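Local coordinates for beta-ketoacyl-[acyl-carrier-protein] synthase FabY (Pseudomonas aeruginosa, PDB 4CW4) that condenses acetyl-CoA with malonyl-ACP, releasing carbon dioxide, to make the acetoacetyl-ACP primer that starts fatty acid synthesis, at residues R349-E357 against I502-V512. Sequence-based numbering, arbitrary orientation.
Sequences RRASRPFGE and IKTIDKVADDV
I502 CD1 meets the ring of F355 at its edge, 3.9 Å from CD2, while I502 CG2 packs on P354 CD. I505 CG2 fits against the type II turn R353-G356, 3.6 Å from R353 CB and 3.8 Å from G356 CA, and V512 CG1 nears the F355 ring obliquely. Beside this apolar group, A509 N donates a straight bond (162°) to an in-plane lone pair of F355 O. T504 OG1, set between its backbone N and carbonyl carbon (chi1 54°), gives its proton to S352 O at 2.7 Å. At the outer edge the R350 chain bends at chi3 (64°), so that NE and NH2 both donate to T504 O. In the conformer described, one of two, D506 OD2 takes a salt bridge from the same NH2 (2.9 Å), which lies above a carboxylate nearly perpendicular to the guanidinium, and waters link this OD2 to R350 NH1 and R353 NH1. Another water joins E357 to D510, probably easing their carboxylates' repulsion. Both segments are loops of the ketosynthase fold, with F355 about 7 Å from the predicted catalytic H439, between side chains. Helix 472-475 packs on P354, I502 and T504, helix 444-461 on F355 and A509, and strand 517-519 on I502, V508 and V512.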
loop_
_atom_site.group_PDB
_atom_site.type_symbol
_atom_site.label_atom_id
_atom_site.label_comp_id
_atom_site.label_asym_id
_atom_site.label_seq_id
_atom_site.Cartn_x
_atom_site.Cartn_y
_atom_site.Cartn_z
ATOM N N ARG A 349 25.952 -9.852 15.883
ATOM C CA ARG A 349 25.185 -9.015 16.801
ATOM C C ARG A 349 25.482 -7.540 16.614
ATOM O O ARG A 349 24.698 -6.698 17.047
ATOM C CB ARG A 349 25.417 -9.444 18.251
ATOM C CG ARG A 349 24.876 -10.853 18.468
ATOM C CD ARG A 349 25.098 -11.478 19.827
ATOM N NE ARG A 349 24.314 -12.724 19.869
ATOM C CZ ARG A 349 24.728 -13.899 19.413
ATOM N NH1 ARG A 349 25.960 -14.043 18.931
ATOM N NH2 ARG A 349 23.924 -14.951 19.471
ATOM N N ARG A 350 26.591 -7.232 15.943
ATOM C CA ARG A 350 26.953 -5.840 15.668
ATOM C C ARG A 350 26.810 -5.545 14.173
ATOM O O ARG A 350 27.476 -4.658 13.636
ATOM C CB ARG A 350 28.369 -5.554 16.154
ATOM C CG ARG A 350 28.496 -5.672 17.672
ATOM C CD ARG A 350 29.921 -5.490 18.143
ATOM N NE ARG A 350 30.424 -4.155 17.860
ATOM C CZ ARG A 350 31.671 -3.749 18.039
ATOM N NH1 ARG A 350 32.589 -4.579 18.512
ATOM N NH2 ARG A 350 32.004 -2.504 17.720
ATOM N N ALA A 351 25.911 -6.254 13.494
ATOM C CA ALA A 351 25.746 -6.020 12.059
ATOM C C ALA A 351 25.227 -4.612 11.767
ATOM O O ALA A 351 25.520 -4.047 10.715
ATOM C CB ALA A 351 24.830 -7.044 11.440
ATOM N N SER A 352 24.451 -4.076 12.700
ATOM C CA SER A 352 23.815 -2.774 12.538
ATOM C C SER A 352 24.511 -1.726 13.408
ATOM O O SER A 352 24.420 -1.751 14.643
ATOM C CB SER A 352 22.336 -2.873 12.872
ATOM O OG SER A 352 21.673 -1.674 12.506
ATOM N N ARG A 353 25.210 -0.820 12.724
ATOM C CA ARG A 353 26.134 0.149 13.320
ATOM C C ARG A 353 25.817 1.582 12.862
ATOM O O ARG A 353 26.604 2.194 12.136
ATOM C CB ARG A 353 27.570 -0.215 12.888
ATOM C CG ARG A 353 28.101 -1.483 13.536
ATOM C CD ARG A 353 29.232 -2.097 12.693
ATOM N NE ARG A 353 29.886 -3.266 13.281
ATOM C CZ ARG A 353 31.030 -3.246 13.961
ATOM N NH1 ARG A 353 31.661 -2.095 14.203
ATOM N NH2 ARG A 353 31.548 -4.388 14.409
ATOM N N PRO A 354 24.614 2.079 13.178
ATOM C CA PRO A 354 24.253 3.450 12.776
ATOM C C PRO A 354 25.328 4.465 13.175
ATOM O O PRO A 354 25.784 4.446 14.303
ATOM C CB PRO A 354 22.951 3.710 13.547
ATOM C CG PRO A 354 22.407 2.355 13.869
ATOM C CD PRO A 354 23.626 1.485 14.084
ATOM N N PHE A 355 25.715 5.318 12.232
ATOM C CA PHE A 355 26.673 6.404 12.448
ATOM C C PHE A 355 28.106 5.968 12.737
ATOM O O PHE A 355 28.960 6.817 12.932
ATOM C CB PHE A 355 26.151 7.398 13.491
ATOM C CG PHE A 355 24.853 8.029 13.072
ATOM C CD1 PHE A 355 24.810 8.939 12.029
ATOM C CD2 PHE A 355 23.678 7.654 13.672
ATOM C CE1 PHE A 355 23.607 9.456 11.597
ATOM C CE2 PHE A 355 22.472 8.184 13.265
ATOM C CZ PHE A 355 22.435 9.098 12.231
ATOM N N GLY A 356 28.369 4.656 12.708
ATOM C CA GLY A 356 29.715 4.144 12.819
ATOM C C GLY A 356 30.258 3.710 11.480
ATOM O O GLY A 356 29.591 3.866 10.471
ATOM N N GLU A 357 31.481 3.191 11.469
ATOM C CA GLU A 357 31.922 2.399 10.323
ATOM C C GLU A 357 30.835 1.345 10.073
ATOM O O GLU A 357 30.420 0.633 10.989
ATOM C CB GLU A 357 33.279 1.749 10.573
ATOM C CG GLU A 357 34.403 2.742 10.837
ATOM C CD GLU A 357 34.679 3.647 9.655
ATOM O OE1 GLU A 357 34.592 3.168 8.505
ATOM O OE2 GLU A 357 34.970 4.846 9.880
ATOM N N ILE A 502 24.137 3.927 21.039
ATOM C CA ILE A 502 24.376 3.102 19.847
ATOM C C ILE A 502 25.514 2.158 20.241
ATOM O O ILE A 502 26.695 2.434 20.006
ATOM C CB ILE A 502 24.732 3.944 18.609
ATOM C CG1 ILE A 502 23.703 5.074 18.422
ATOM C CG2 ILE A 502 24.804 3.030 17.386
ATOM C CD1 ILE A 502 23.962 5.964 17.225
ATOM N N LYS A 503 25.163 1.053 20.886
ATOM C CA LYS A 503 26.179 0.249 21.580
ATOM C C LYS A 503 27.014 -0.603 20.649
ATOM O O LYS A 503 28.053 -1.121 21.047
ATOM C CB LYS A 503 25.526 -0.617 22.657
ATOM C CG LYS A 503 24.903 0.208 23.735
ATOM C CD LYS A 503 24.266 -0.634 24.821
ATOM C CE LYS A 503 23.585 0.279 25.778
ATOM N NZ LYS A 503 22.274 -0.246 26.165
ATOM N N THR A 504 26.561 -0.749 19.408
ATOM C CA THR A 504 27.256 -1.567 18.437
ATOM C C THR A 504 28.464 -0.884 17.798
ATOM O O THR A 504 29.265 -1.551 17.143
ATOM C CB THR A 504 26.310 -1.957 17.319
ATOM O OG1 THR A 504 25.729 -0.759 16.787
ATOM C CG2 THR A 504 25.209 -2.873 17.824
ATOM N N ILE A 505 28.603 0.431 17.974
ATOM C CA ILE A 505 29.725 1.165 17.374
ATOM C C ILE A 505 30.787 1.488 18.408
ATOM O O ILE A 505 30.498 1.618 19.603
ATOM C CB ILE A 505 29.268 2.448 16.607
ATOM C CG1 ILE A 505 28.827 3.556 17.560
ATOM C CG2 ILE A 505 28.154 2.086 15.618
ATOM C CD1 ILE A 505 28.531 4.871 16.847
ATOM N N ASP A 506 32.025 1.633 17.950
ATOM C CA ASP A 506 33.115 1.969 18.858
ATOM C C ASP A 506 33.383 3.430 18.916
ATOM O O ASP A 506 33.950 3.931 19.888
ATOM C CB ASP A 506 34.371 1.236 18.442
ATOM C CG ASP A 506 34.288 -0.211 18.781
ATOM O OD1 ASP A 506 33.936 -0.479 19.940
ATOM O OD2 ASP A 506 34.504 -1.059 17.896
ATOM N N LYS A 507 33.004 4.088 17.840
ATOM C CA LYS A 507 33.026 5.518 17.738
ATOM C C LYS A 507 32.302 5.888 16.460
ATOM O O LYS A 507 32.062 5.061 15.569
ATOM C CB LYS A 507 34.437 6.070 17.731
ATOM C CG LYS A 507 35.142 6.082 16.399
ATOM C CD LYS A 507 36.196 7.184 16.374
ATOM C CE LYS A 507 36.598 7.492 14.946
ATOM N NZ LYS A 507 36.841 6.232 14.208
ATOM N N VAL A 508 31.962 7.156 16.381
ATOM C CA VAL A 508 31.243 7.687 15.243
ATOM C C VAL A 508 32.209 7.781 14.061
ATOM O O VAL A 508 33.370 8.171 14.233
ATOM C CB VAL A 508 30.640 9.049 15.640
ATOM C CG1 VAL A 508 30.064 9.756 14.446
ATOM C CG2 VAL A 508 29.581 8.845 16.730
ATOM N N ALA A 509 31.766 7.373 12.875
ATOM C CA ALA A 509 32.637 7.441 11.704
ATOM C C ALA A 509 33.158 8.855 11.461
ATOM O O ALA A 509 32.462 9.846 11.720
ATOM C CB ALA A 509 31.934 6.908 10.448
ATOM N N ASP A 510 34.375 8.933 10.924
ATOM C CA ASP A 510 35.035 10.212 10.712
ATOM C C ASP A 510 34.278 11.161 9.792
ATOM O O ASP A 510 34.468 12.360 9.880
ATOM C CB ASP A 510 36.437 9.992 10.142
ATOM C CG ASP A 510 37.333 9.227 11.085
ATOM O OD1 ASP A 510 37.878 9.869 12.002
ATOM O OD2 ASP A 510 37.476 7.993 10.912
ATOM N N ASP A 511 33.421 10.642 8.915
ATOM C CA ASP A 511 32.726 11.502 7.954
ATOM C C ASP A 511 31.353 11.966 8.431
ATOM O O ASP A 511 30.646 12.656 7.710
ATOM C CB ASP A 511 32.650 10.858 6.560
ATOM C CG ASP A 511 31.933 9.514 6.545
ATOM O OD1 ASP A 511 31.302 9.147 7.565
ATOM O OD2 ASP A 511 31.990 8.837 5.476
ATOM N N VAL A 512 30.961 11.587 9.646
ATOM C CA VAL A 512 29.676 12.007 10.173
ATOM C C VAL A 512 29.756 13.468 10.632
ATOM O O VAL A 512 30.737 13.887 11.245
ATOM C CB VAL A 512 29.259 11.097 11.323
ATOM C CG1 VAL A 512 28.062 11.668 12.078
ATOM C CG2 VAL A 512 28.946 9.686 10.787
HETATM O O HOH W 1 35.220 -3.389 18.620
HETATM O O HOH W 2 34.511 -0.865 15.074
HETATM O O HOH W 3 36.174 6.832 8.880
HETATM O O HOH W 4 32.805 2.792 14.535
#